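Local atomic coordinates of chitinase (Chromobacterium violaceum, PDB entry 4TXG), a protein that probably hydrolyses the glycosidic bonds of chitin, as other family 18 chitinases do. Residues T465-V471 against K573-T579; G497-N503 against E514-G518; K530-Y536 against G620-I624; T552-Q556 against L568-K573. One frame throughout, in Å; residues are numbered along the deposited sequence.

All four contacts lie in or beside the excursion between the seventh barrel strand, 457-462, and the eighth, 599-603, where related chitinases carry an alpha+beta insertion domain. Interactions 1 and 4 build neighbouring parts of one antiparallel sheet, their centres about 9 Å apart, and share Lys573. Interaction 2 folds the long loop between strand 466-468 and helix 522-530, and Asp502 joins it to both by reaching Lys573 and Tyr555. Along the chain, interactions 2 and 4 follow in series within the span of interaction 1, whereas interaction 3 crosses it. Interaction 3, about 19 Å from interaction 1 between centres, ties the loop after that helix to strand 621-624. Near and distant parts of the chain thus meet in one region.

Interaction 1. Residues T465-V471 against K573-T579; sequences TRGWKNV and KKVFLST
The indole of Trp468 and the phenyl ring of Phe576 leave the same face of the sheet side by side. They meet obliquely, with planes 66° apart and Trp468 CZ3 3.8 Å from Phe576 CD1. With CG of Phe576 anti to its own N (chi1 178°), the phenyl ring is brought alongside the indole, while Val471 CG2 packs 4.1 Å from Phe576 CB. The indole NE1 donates to Asn404 O, which helps to hold the ring's rotation.

Beneath the rings the two backbones pair reciprocally: Trp468 N donates to Phe576 O (3.0 Å) and Phe576 N to Trp468 O (3.1 Å). On the other face the adjoining pair, Gly467 and Leu577, is non-hydrogen-bonded. Here the glycine carries no side chain, and Leu577 CD2 rests 3.7 Å from Gly467 CA, in the place a side chain would take. Beyond the paired strands, Val471 N reaches Lys574 O on a lone pair in the carbonyl plane, 3.0 Å away and nearly straight (170°). A water bridges Asn470 OD1 and Lys573 O beside it.

Strand 466-468 is one edge of a four-stranded antiparallel sheet, and 575-578 lies between it and 565-570, where Lys574 and Val575 together face Asn570 in a G1 beta bulge. Trp569 of that third strand packs on Val471 and Phe576, and helix 522-530 touches the opposite face through Leu577.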
loop_
_atom_site.group_PDB
_atom_site.type_symbol
_atom_site.label_atom_id
_atom_site.label_comp_id
_atom_site.label_asym_id
_atom_site.label_seq_id
_atom_site.Cartn_x
_atom_site.Cartn_y
_atom_site.Cartn_z
ATOM N N THR A 465 13.944 -11.011 -0.214
ATOM C CA THR A 465 14.919 -10.361 -1.079
ATOM C C THR A 465 14.466 -10.309 -2.532
ATOM O O THR A 465 13.574 -11.058 -2.949
ATOM C CB THR A 465 16.271 -11.108 -1.058
ATOM O OG1 THR A 465 16.100 -12.381 -1.692
ATOM C CG2 THR A 465 16.746 -11.322 0.370
ATOM N N ARG A 466 15.093 -9.416 -3.291
ATOM C CA ARG A 466 15.128 -9.504 -4.752
ATOM C C ARG A 466 16.599 -9.431 -5.123
ATOM O O ARG A 466 17.407 -8.898 -4.362
ATOM C CB ARG A 466 14.356 -8.373 -5.433
ATOM C CG ARG A 466 12.879 -8.272 -5.092
ATOM C CD ARG A 466 12.067 -9.465 -5.562
ATOM N NE ARG A 466 10.654 -9.103 -5.630
ATOM C CZ ARG A 466 9.671 -9.973 -5.814
ATOM N NH1 ARG A 466 9.946 -11.267 -5.944
ATOM N NH2 ARG A 466 8.416 -9.546 -5.866
ATOM N N GLY A 467 16.969 -9.955 -6.280
ATOM C CA GLY A 467 18.382 -9.970 -6.605
ATOM C C GLY A 467 18.698 -10.240 -8.062
ATOM O O GLY A 467 17.881 -10.811 -8.790
ATOM N N TRP A 468 19.903 -9.832 -8.453
ATOM C CA TRP A 468 20.433 -9.957 -9.812
ATOM C C TRP A 468 21.757 -10.721 -9.800
ATOM O O TRP A 468 22.468 -10.710 -8.798
ATOM C CB TRP A 468 20.704 -8.585 -10.437
ATOM C CG TRP A 468 19.560 -7.622 -10.591
ATOM C CD1 TRP A 468 18.927 -7.292 -11.757
ATOM C CD2 TRP A 468 18.960 -6.808 -9.567
ATOM N NE1 TRP A 468 17.958 -6.341 -11.521
ATOM C CE2 TRP A 468 17.956 -6.030 -10.185
ATOM C CE3 TRP A 468 19.163 -6.673 -8.185
ATOM C CZ2 TRP A 468 17.160 -5.131 -9.477
ATOM C CZ3 TRP A 468 18.368 -5.780 -7.477
ATOM C CH2 TRP A 468 17.370 -5.026 -8.124
ATOM N N LYS A 469 22.096 -11.347 -10.927
ATOM C CA LYS A 469 23.428 -11.917 -11.117
ATOM C C LYS A 469 24.084 -11.196 -12.280
ATOM O O LYS A 469 23.416 -10.435 -12.986
ATOM C CB LYS A 469 23.364 -13.430 -11.370
ATOM C CG LYS A 469 22.627 -13.860 -12.634
ATOM C CD LYS A 469 22.640 -15.388 -12.743
ATOM C CE LYS A 469 21.688 -15.911 -13.815
ATOM N NZ LYS A 469 22.288 -15.824 -15.171
ATOM N N ASN A 470 25.384 -11.427 -12.462
ATOM C CA ASN A 470 26.141 -10.817 -13.549
ATOM C C ASN A 470 25.971 -9.305 -13.574
ATOM O O ASN A 470 25.728 -8.708 -14.634
ATOM C CB ASN A 470 25.726 -11.423 -14.888
ATOM C CG ASN A 470 25.947 -12.910 -14.929
ATOM O OD1 ASN A 470 26.940 -13.405 -14.399
ATOM N ND2 ASN A 470 25.015 -13.637 -15.528
ATOM N N VAL A 471 26.071 -8.699 -12.392
ATOM C CA VAL A 471 25.952 -7.251 -12.232
ATOM C C VAL A 471 27.244 -6.534 -12.626
ATOM O O VAL A 471 28.327 -6.912 -12.180
ATOM C CB VAL A 471 25.621 -6.877 -10.772
ATOM C CG1 VAL A 471 25.633 -5.358 -10.585
ATOM C CG2 VAL A 471 24.279 -7.478 -10.345
ATOM N N LYS A 573 30.476 -13.978 -7.863
ATOM C CA LYS A 573 29.359 -14.281 -8.758
ATOM C C LYS A 573 28.774 -13.025 -9.398
ATOM O O LYS A 573 27.914 -13.111 -10.284
ATOM C CB LYS A 573 28.247 -15.015 -8.004
ATOM C CG LYS A 573 28.675 -16.285 -7.292
ATOM C CD LYS A 573 27.506 -16.887 -6.514
ATOM C CE LYS A 573 26.482 -17.532 -7.440
ATOM N NZ LYS A 573 25.385 -18.201 -6.663
ATOM N N LYS A 574 29.243 -11.867 -8.939
ATOM C CA LYS A 574 28.646 -10.580 -9.275
ATOM C C LYS A 574 27.149 -10.600 -8.970
ATOM O O LYS A 574 26.329 -10.171 -9.782
ATOM C CB LYS A 574 28.908 -10.219 -10.740
ATOM C CG LYS A 574 30.397 -10.032 -11.081
ATOM C CD LYS A 574 30.948 -8.763 -10.434
ATOM C CE LYS A 574 32.344 -8.424 -10.934
ATOM N NZ LYS A 574 33.348 -9.344 -10.343
ATOM N N VAL A 575 26.805 -11.107 -7.787
ATOM C CA VAL A 575 25.410 -11.206 -7.351
ATOM C C VAL A 575 25.098 -10.155 -6.281
ATOM O O VAL A 575 25.826 -10.013 -5.303
ATOM C CB VAL A 575 25.079 -12.619 -6.800
ATOM C CG1 VAL A 575 23.755 -12.608 -5.989
ATOM C CG2 VAL A 575 25.006 -13.626 -7.931
ATOM N N PHE A 576 24.024 -9.405 -6.513
ATOM C CA PHE A 576 23.510 -8.388 -5.595
ATOM C C PHE A 576 22.159 -8.861 -5.082
ATOM O O PHE A 576 21.239 -9.056 -5.878
ATOM C CB PHE A 576 23.373 -7.039 -6.331
ATOM C CG PHE A 576 22.804 -5.905 -5.499
ATOM C CD1 PHE A 576 21.440 -5.810 -5.236
ATOM C CD2 PHE A 576 23.634 -4.883 -5.055
ATOM C CE1 PHE A 576 20.928 -4.743 -4.498
ATOM C CE2 PHE A 576 23.118 -3.809 -4.330
ATOM C CZ PHE A 576 21.776 -3.748 -4.047
ATOM N N LEU A 577 22.028 -9.044 -3.770
ATOM C CA LEU A 577 20.738 -9.405 -3.183
ATOM C C LEU A 577 20.289 -8.302 -2.249
ATOM O O LEU A 577 20.959 -8.027 -1.260
ATOM C CB LEU A 577 20.821 -10.735 -2.419
ATOM C CG LEU A 577 21.162 -11.974 -3.246
ATOM C CD1 LEU A 577 21.365 -13.176 -2.341
ATOM C CD2 LEU A 577 20.057 -12.247 -4.247
ATOM N N SER A 578 19.171 -7.652 -2.564
ATOM C CA SER A 578 18.652 -6.622 -1.673
ATOM C C SER A 578 17.990 -7.256 -0.459
ATOM O O SER A 578 17.110 -8.102 -0.602
ATOM C CB SER A 578 17.646 -5.724 -2.403
ATOM O OG SER A 578 17.027 -4.852 -1.478
ATOM N N THR A 579 18.405 -6.844 0.732
ATOM C CA THR A 579 17.885 -7.449 1.949
ATOM C C THR A 579 17.186 -6.428 2.847
ATOM O O THR A 579 17.115 -5.237 2.536
ATOM C CB THR A 579 19.011 -8.150 2.748
ATOM O OG1 THR A 579 20.034 -7.201 3.075
ATOM C CG2 THR A 579 19.628 -9.284 1.922
HETATM O O HOH W 1 26.856 -15.073 -11.742
#

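Interaction 2. Residues G497-N503 against E514-G518; sequences GAVGIDN and EIPGG
Asn503 and Glu514 reach across the loop with amide and carboxylate nearly coplanar, their planes 16° apart. Glu514, CG anti to its backbone N (chi1 158°) and extended beyond, carries its carboxylate across to the other segment, where OE2 accepts two bonds: Gly500 N lies 2.8 Å from OE2 on its syn lone pair, and Asn503 ND2 approaches OE2 on the anti side, also at 2.8 Å. In Asn503, CG likewise stands anti to the backbone N (chi1 -170°), which turns the amide into the opposing segment. There ND2 makes a second bond, to Ile515 O at 3.0 Å, arriving from above that carbonyl's plane. Because OD1 accepts from Ser519 N as well, the amide is bound at both ends and its flip is settled.

Nearby, Ala498 O accepts from two successive amides, Gly517 N and Gly518 N, both 3.0 Å away. Val499 CG1 lies beside the pyrrolidine ring of Pro516, 3.7 Å from Pro516 CB.

Backbone bonds from Asp502 N to Val499 O and from Asn503 N to Gly500 O shape a short 3-10 turn. Side-chain-to-backbone bonds thus pin together two pieces of the long loop between strand 466-468 and helix 522-530, in the region where related family 18 chitinases carry their alpha+beta insertion domain.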
loop_
_atom_site.group_PDB
_atom_site.type_symbol
_atom_site.label_atom_id
_atom_site.label_comp_id
_atom_site.label_asym_id
_atom_site.label_seq_id
_atom_site.Cartn_x
_atom_site.Cartn_y
_atom_site.Cartn_z
ATOM N N GLY A 497 18.010 -12.044 -13.396
ATOM C CA GLY A 497 17.642 -12.425 -12.040
ATOM C C GLY A 497 18.552 -13.483 -11.450
ATOM O O GLY A 497 19.005 -14.378 -12.157
ATOM N N ALA A 498 18.828 -13.381 -10.153
ATOM C CA ALA A 498 19.674 -14.373 -9.500
ATOM C C ALA A 498 18.924 -15.698 -9.419
ATOM O O ALA A 498 17.690 -15.723 -9.388
ATOM C CB ALA A 498 20.100 -13.897 -8.120
ATOM N N VAL A 499 19.668 -16.797 -9.404
ATOM C CA VAL A 499 19.070 -18.119 -9.550
ATOM C C VAL A 499 19.582 -19.108 -8.512
ATOM O O VAL A 499 20.514 -18.817 -7.769
ATOM C CB VAL A 499 19.343 -18.709 -10.968
ATOM C CG1 VAL A 499 18.672 -17.861 -12.072
ATOM C CG2 VAL A 499 20.846 -18.845 -11.220
ATOM N N GLY A 500 18.947 -20.276 -8.464
ATOM C CA GLY A 500 19.433 -21.385 -7.653
ATOM C C GLY A 500 19.425 -21.088 -6.165
ATOM O O GLY A 500 18.384 -20.758 -5.600
ATOM N N ILE A 501 20.592 -21.193 -5.535
ATOM C CA ILE A 501 20.706 -20.958 -4.093
ATOM C C ILE A 501 20.420 -19.492 -3.763
ATOM O O ILE A 501 20.137 -19.145 -2.612
ATOM C CB ILE A 501 22.108 -21.354 -3.570
ATOM C CG1 ILE A 501 22.110 -21.466 -2.039
ATOM C CG2 ILE A 501 23.170 -20.381 -4.083
ATOM C CD1 ILE A 501 23.389 -22.066 -1.462
ATOM N N ASP A 502 20.462 -18.637 -4.789
ATOM C CA ASP A 502 20.146 -17.214 -4.632
ATOM C C ASP A 502 18.674 -16.878 -4.896
ATOM O O ASP A 502 18.310 -15.701 -4.963
ATOM C CB ASP A 502 21.008 -16.377 -5.580
ATOM C CG ASP A 502 22.481 -16.499 -5.293
ATOM O OD1 ASP A 502 22.848 -16.598 -4.098
ATOM O OD2 ASP A 502 23.273 -16.493 -6.266
ATOM N N ASN A 503 17.824 -17.893 -5.030
ATOM C CA ASN A 503 16.467 -17.673 -5.520
ATOM C C ASN A 503 15.501 -18.756 -5.015
ATOM O O ASN A 503 14.677 -19.263 -5.768
ATOM C CB ASN A 503 16.502 -17.630 -7.059
ATOM C CG ASN A 503 15.195 -17.163 -7.687
ATOM O OD1 ASN A 503 14.520 -16.265 -7.185
ATOM N ND2 ASN A 503 14.837 -17.783 -8.808
ATOM N N GLU A 514 12.398 -22.915 -12.925
ATOM C CA GLU A 514 12.570 -21.773 -12.038
ATOM C C GLU A 514 12.584 -20.441 -12.802
ATOM O O GLU A 514 13.280 -20.291 -13.803
ATOM C CB GLU A 514 13.864 -21.949 -11.236
ATOM C CG GLU A 514 14.441 -20.678 -10.682
ATOM C CD GLU A 514 15.883 -20.837 -10.231
ATOM O OE1 GLU A 514 16.594 -21.726 -10.742
ATOM O OE2 GLU A 514 16.304 -20.064 -9.358
ATOM N N ILE A 515 11.793 -19.485 -12.334
ATOM C CA ILE A 515 11.859 -18.114 -12.841
ATOM C C ILE A 515 12.872 -17.319 -12.016
ATOM O O ILE A 515 12.685 -17.175 -10.811
ATOM C CB ILE A 515 10.481 -17.430 -12.764
ATOM C CG1 ILE A 515 9.454 -18.219 -13.585
ATOM C CG2 ILE A 515 10.569 -15.979 -13.213
ATOM C CD1 ILE A 515 8.023 -17.771 -13.364
ATOM N N PRO A 516 13.944 -16.807 -12.657
ATOM C CA PRO A 516 14.985 -16.037 -11.959
ATOM C C PRO A 516 14.440 -14.790 -11.274
ATOM O O PRO A 516 13.394 -14.278 -11.681
ATOM C CB PRO A 516 15.951 -15.635 -13.084
ATOM C CG PRO A 516 15.663 -16.585 -14.200
ATOM C CD PRO A 516 14.196 -16.871 -14.107
ATOM N N GLY A 517 15.131 -14.304 -10.246
ATOM C CA GLY A 517 14.694 -13.080 -9.591
ATOM C C GLY A 517 15.312 -12.796 -8.233
ATOM O O GLY A 517 15.011 -11.768 -7.628
ATOM N N GLY A 518 16.171 -13.692 -7.750
ATOM C CA GLY A 518 16.838 -13.465 -6.475
ATOM C C GLY A 518 15.897 -13.345 -5.281
ATOM O O GLY A 518 16.141 -12.537 -4.382
#

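Interaction 3. Residues K530-Y536 against G620-I624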
loop_
_atom_site.group_PDB
_atom_site.type_symbol
_atom_site.label_atom_id
_atom_site.label_comp_id
_atom_site.label_asym_id
_atom_site.label_seq_id
_atom_site.Cartn_x
_atom_site.Cartn_y
_atom_site.Cartn_z
ATOM N N LYS A 530 26.189 -15.761 6.470
ATOM C CA LYS A 530 26.964 -16.574 7.404
ATOM C C LYS A 530 27.798 -17.649 6.721
ATOM O O LYS A 530 28.604 -18.313 7.371
ATOM C CB LYS A 530 26.034 -17.244 8.412
ATOM C CG LYS A 530 25.434 -16.311 9.427
ATOM C CD LYS A 530 26.331 -16.193 10.649
ATOM C CE LYS A 530 26.653 -17.564 11.212
ATOM N NZ LYS A 530 27.175 -17.494 12.609
ATOM N N GLY A 531 27.596 -17.834 5.422
ATOM C CA GLY A 531 28.286 -18.881 4.686
ATOM C C GLY A 531 27.656 -20.255 4.857
ATOM O O GLY A 531 28.341 -21.281 4.755
ATOM N N LEU A 532 26.352 -20.268 5.126
ATOM C CA LEU A 532 25.583 -21.500 5.309
ATOM C C LEU A 532 24.595 -21.661 4.158
ATOM O O LEU A 532 23.936 -20.696 3.758
ATOM C CB LEU A 532 24.835 -21.481 6.648
ATOM C CG LEU A 532 25.695 -21.326 7.907
ATOM C CD1 LEU A 532 24.814 -21.088 9.125
ATOM C CD2 LEU A 532 26.595 -22.544 8.112
ATOM N N ALA A 533 24.482 -22.870 3.625
ATOM C CA ALA A 533 23.643 -23.082 2.443
ATOM C C ALA A 533 22.174 -23.242 2.805
ATOM O O ALA A 533 21.294 -22.911 2.008
ATOM C CB ALA A 533 24.124 -24.303 1.667
ATOM N N GLY A 534 21.919 -23.762 4.002
ATOM C CA GLY A 534 20.562 -24.027 4.456
ATOM C C GLY A 534 20.164 -25.486 4.295
ATOM O O GLY A 534 20.138 -26.013 3.184
ATOM N N SER A 535 19.843 -26.142 5.406
ATOM C CA SER A 535 19.517 -27.569 5.390
ATOM C C SER A 535 18.159 -27.855 4.741
ATOM O O SER A 535 17.837 -29.005 4.434
ATOM C CB SER A 535 19.526 -28.131 6.811
ATOM O OG SER A 535 18.510 -27.528 7.591
ATOM N N TYR A 536 17.376 -26.798 4.547
ATOM C CA TYR A 536 16.035 -26.870 3.973
ATOM C C TYR A 536 16.002 -26.891 2.439
ATOM O O TYR A 536 14.929 -26.972 1.849
ATOM C CB TYR A 536 15.216 -25.668 4.475
ATOM C CG TYR A 536 16.045 -24.396 4.472
ATOM C CD1 TYR A 536 16.341 -23.747 3.283
ATOM C CD2 TYR A 536 16.578 -23.883 5.652
ATOM C CE1 TYR A 536 17.135 -22.604 3.257
ATOM C CE2 TYR A 536 17.361 -22.733 5.643
ATOM C CZ TYR A 536 17.640 -22.102 4.442
ATOM O OH TYR A 536 18.423 -20.970 4.429
ATOM N N GLY A 620 23.515 -25.395 13.799
ATOM C CA GLY A 620 22.717 -24.184 13.800
ATOM C C GLY A 620 22.613 -23.524 12.437
ATOM O O GLY A 620 23.501 -23.673 11.594
ATOM N N GLU A 621 21.515 -22.799 12.237
ATOM C CA GLU A 621 21.279 -21.988 11.043
ATOM C C GLU A 621 20.078 -21.093 11.305
ATOM O O GLU A 621 19.334 -21.315 12.265
ATOM C CB GLU A 621 21.026 -22.859 9.808
ATOM C CG GLU A 621 19.685 -23.593 9.837
ATOM C CD GLU A 621 19.522 -24.581 8.690
ATOM O OE1 GLU A 621 20.488 -24.766 7.914
ATOM O OE2 GLU A 621 18.430 -25.181 8.572
ATOM N N TYR A 622 19.884 -20.082 10.463
ATOM C CA TYR A 622 18.672 -19.281 10.538
ATOM C C TYR A 622 17.501 -20.006 9.889
ATOM O O TYR A 622 17.666 -20.773 8.945
ATOM C CB TYR A 622 18.856 -17.920 9.864
ATOM C CG TYR A 622 19.750 -16.965 10.615
ATOM C CD1 TYR A 622 19.239 -16.157 11.623
ATOM C CD2 TYR A 622 21.103 -16.862 10.307
ATOM C CE1 TYR A 622 20.051 -15.271 12.313
ATOM C CE2 TYR A 622 21.927 -15.967 10.985
ATOM C CZ TYR A 622 21.392 -15.180 11.987
ATOM O OH TYR A 622 22.197 -14.302 12.674
ATOM N N PHE A 623 16.309 -19.743 10.398
ATOM C CA PHE A 623 15.110 -20.342 9.842
ATOM C C PHE A 623 13.963 -19.432 10.232
ATOM O O PHE A 623 14.188 -18.321 10.728
ATOM C CB PHE A 623 14.918 -21.774 10.362
ATOM C CG PHE A 623 13.938 -22.603 9.555
ATOM C CD1 PHE A 623 14.138 -22.814 8.198
ATOM C CD2 PHE A 623 12.830 -23.171 10.163
ATOM C CE1 PHE A 623 13.243 -23.574 7.455
ATOM C CE2 PHE A 623 11.934 -23.939 9.434
ATOM C CZ PHE A 623 12.142 -24.137 8.078
ATOM N N ILE A 624 12.746 -19.905 10.009
ATOM C CA ILE A 624 11.544 -19.141 10.293
ATOM C C ILE A 624 11.523 -18.657 11.742
ATOM O O ILE A 624 11.753 -19.440 12.668
ATOM C CB ILE A 624 10.297 -20.000 10.017
ATOM C CG1 ILE A 624 10.217 -20.362 8.530
ATOM C CG2 ILE A 624 9.041 -19.300 10.507
ATOM C CD1 ILE A 624 9.106 -21.370 8.209
HETATM O O HOH W 2 23.041 -24.654 6.778
#
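Ser535 binds both oxygens of Glu621 at the start of strand 621-624, one arm of a two-stranded antiparallel hairpin with 609-612; the serine belongs to the loop that leaves helix 522-530 through a Schellman motif at Gly531. Ser535 N donates to Glu621 OE1 at 2.9 Å on the syn lone pair, while Ser535 OG donates to Glu621 OE2 at a short 2.5 Å, also from the syn side but 27° out of the carboxylate plane. A water that donates to Glu621 OE1, 2.8 Å away, accepts from Gly534 N. Arg615 forms a salt bridge with OE2. The carboxylate is therefore held by a backbone N-H and a hydroxyl of Ser535, a water and the guanidinium of Arg615, an arrangement likely to stabilise its negative charge.

Around this polar centre the packing begins with Tyr536. Its CG sits between backbone N and carbonyl carbon (chi1 42°), folding the ring back so that Gly534 CA lies 3.5 Å above one face. The ring's hydroxyl bonds to His524 and Asn527 of helix 522-530. The side chains of Tyr536 and Phe623 run antiparallel, their rings tilted by 29° and displaced, with little overlap, and Tyr536 CD2 is 3.7 Å from Phe623 CD1. Farther out, Leu532 CD1 comes to 3.8 Å from Gly620 O. At the periphery, Lys530 lies across Tyr622 and places CG at the ring's edge, in its plane, 3.9 Å from Tyr622 CE2.

Interaction 4. Residues T552-Q556 against L568-K573. With CS (cesium ion), chain C.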
loop_
_atom_site.group_PDB
_atom_site.type_symbol
_atom_site.label_atom_id
_atom_site.label_comp_id
_atom_site.label_asym_id
_atom_site.label_seq_id
_atom_site.Cartn_x
_atom_site.Cartn_y
_atom_site.Cartn_z
ATOM N N THR A 552 29.041 -20.592 -3.527
ATOM C CA THR A 552 30.341 -20.206 -4.071
ATOM C C THR A 552 30.618 -18.730 -3.794
ATOM O O THR A 552 29.700 -17.909 -3.764
ATOM C CB THR A 552 30.420 -20.473 -5.585
ATOM O OG1 THR A 552 29.311 -19.848 -6.244
ATOM C CG2 THR A 552 30.373 -21.965 -5.862
ATOM N N GLY A 553 31.884 -18.394 -3.588
ATOM C CA GLY A 553 32.257 -17.030 -3.273
ATOM C C GLY A 553 31.837 -16.647 -1.869
ATOM O O GLY A 553 31.562 -17.509 -1.034
ATOM N N SER A 554 31.792 -15.346 -1.606
ATOM C CA SER A 554 31.428 -14.842 -0.293
ATOM C C SER A 554 30.346 -13.773 -0.405
ATOM O O SER A 554 30.458 -12.853 -1.215
ATOM C CB SER A 554 32.658 -14.279 0.423
ATOM O OG SER A 554 32.284 -13.603 1.611
ATOM N N TYR A 555 29.299 -13.899 0.404
ATOM C CA TYR A 555 28.238 -12.899 0.428
ATOM C C TYR A 555 28.545 -11.839 1.480
ATOM O O TYR A 555 28.355 -12.067 2.677
ATOM C CB TYR A 555 26.880 -13.549 0.712
ATOM C CG TYR A 555 26.403 -14.509 -0.363
ATOM C CD1 TYR A 555 26.834 -15.831 -0.381
ATOM C CD2 TYR A 555 25.510 -14.096 -1.347
ATOM C CE1 TYR A 555 26.386 -16.717 -1.349
ATOM C CE2 TYR A 555 25.057 -14.973 -2.324
ATOM C CZ TYR A 555 25.501 -16.282 -2.317
ATOM O OH TYR A 555 25.062 -17.161 -3.285
ATOM N N GLN A 556 29.027 -10.684 1.034
ATOM C CA GLN A 556 29.414 -9.618 1.954
ATOM C C GLN A 556 28.251 -8.673 2.223
ATOM O O GLN A 556 27.665 -8.124 1.291
ATOM C CB GLN A 556 30.601 -8.836 1.391
ATOM C CG GLN A 556 30.942 -7.589 2.178
ATOM C CD GLN A 556 31.797 -6.618 1.383
ATOM O OE1 GLN A 556 31.412 -6.177 0.293
ATOM N NE2 GLN A 556 32.966 -6.281 1.922
ATOM N N LEU A 568 23.490 -7.880 0.136
ATOM C CA LEU A 568 24.609 -8.795 0.021
ATOM C C LEU A 568 25.238 -8.623 -1.344
ATOM O O LEU A 568 24.536 -8.604 -2.353
ATOM C CB LEU A 568 24.146 -10.236 0.207
ATOM C CG LEU A 568 23.509 -10.559 1.551
ATOM C CD1 LEU A 568 23.017 -11.994 1.532
ATOM C CD2 LEU A 568 24.530 -10.336 2.665
ATOM N N TRP A 569 26.557 -8.502 -1.367
ATOM C CA TRP A 569 27.293 -8.460 -2.620
ATOM C C TRP A 569 28.253 -9.630 -2.662
ATOM O O TRP A 569 29.119 -9.769 -1.796
ATOM C CB TRP A 569 28.034 -7.127 -2.766
ATOM C CG TRP A 569 28.948 -7.036 -3.948
ATOM C CD1 TRP A 569 30.316 -6.897 -3.926
ATOM C CD2 TRP A 569 28.572 -7.071 -5.330
ATOM N NE1 TRP A 569 30.806 -6.835 -5.213
ATOM C CE2 TRP A 569 29.752 -6.938 -6.097
ATOM C CE3 TRP A 569 27.346 -7.193 -6.002
ATOM C CZ2 TRP A 569 29.751 -6.937 -7.494
ATOM C CZ3 TRP A 569 27.342 -7.191 -7.392
ATOM C CH2 TRP A 569 28.537 -7.058 -8.122
ATOM N N ASN A 570 28.075 -10.483 -3.665
ATOM C CA ASN A 570 28.986 -11.589 -3.912
ATOM C C ASN A 570 29.843 -11.250 -5.123
ATOM O O ASN A 570 29.409 -11.405 -6.262
ATOM C CB ASN A 570 28.204 -12.890 -4.126
ATOM C CG ASN A 570 29.097 -14.115 -4.166
ATOM O OD1 ASN A 570 30.158 -14.111 -4.791
ATOM N ND2 ASN A 570 28.664 -15.181 -3.497
ATOM N N ALA A 571 31.057 -10.768 -4.871
ATOM C CA ALA A 571 31.928 -10.282 -5.939
ATOM C C ALA A 571 32.312 -11.385 -6.913
ATOM O O ALA A 571 32.491 -11.135 -8.107
ATOM C CB ALA A 571 33.179 -9.651 -5.347
ATOM N N GLY A 572 32.452 -12.603 -6.400
ATOM C CA GLY A 572 32.809 -13.736 -7.234
ATOM C C GLY A 572 31.742 -14.063 -8.265
ATOM O O GLY A 572 32.059 -14.384 -9.409
ATOM N N LYS A 573 30.476 -13.978 -7.863
ATOM C CA LYS A 573 29.359 -14.281 -8.758
ATOM C C LYS A 573 28.774 -13.025 -9.398
ATOM O O LYS A 573 27.914 -13.111 -10.284
ATOM C CB LYS A 573 28.247 -15.015 -8.004
ATOM C CG LYS A 573 28.675 -16.285 -7.292
ATOM C CD LYS A 573 27.506 -16.887 -6.514
ATOM C CE LYS A 573 26.482 -17.532 -7.440
ATOM N NZ LYS A 573 25.385 -18.201 -6.663
HETATM CS CS CS C . 30.391 -13.188 4.608
HETATM O O HOH W 3 26.544 -19.172 -4.135
HETATM O O HOH W 4 26.347 -21.140 -7.146
HETATM O O HOH W 5 33.185 -13.361 -3.560
#
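Leu568 opens the contact by setting CD1 4.2 Å from Tyr555 CB. Trp569 and Gln556 form an antiparallel hydrogen-bonded pair: Trp569 N donates to Gln556 O at 2.9 Å, and Gln556 N returns a bond to Trp569 O at 3.0 Å. Just before Gln556, a cesium ion is bound by Tyr555 O, with Ser554 OG a more distant ligand and Glu529 O a third.

Asn570 carries the central side-chain contact. CG anti to the backbone N (chi1 -171°) carries the amide over the Tyr555 ring, and the amide stands nearly at right angles to it, planes 88° apart, with ND2 3.4 Å above the ring plane, over its centre. The same ND2 donates in the carbonyl plane to Thr552 O at 2.9 Å. Asn570 OD1 accepts from Lys573 N at 3.1 Å, an Asx motif. A water accepts from both Gly572 N and Ser554 N.

Lys573 runs across Thr552, with CD 3.5 Å from Thr552 OG1, and bends at chi3 to bring NZ to a water held also by Tyr555 OH and Thr552 N.

Asp502 takes Lys573 NZ in a salt bridge and bonds to Tyr555 OH; Lys573, Asp502, Tyr555 and the water thus form one network in which the lysine and aspartate charges probably balance each other.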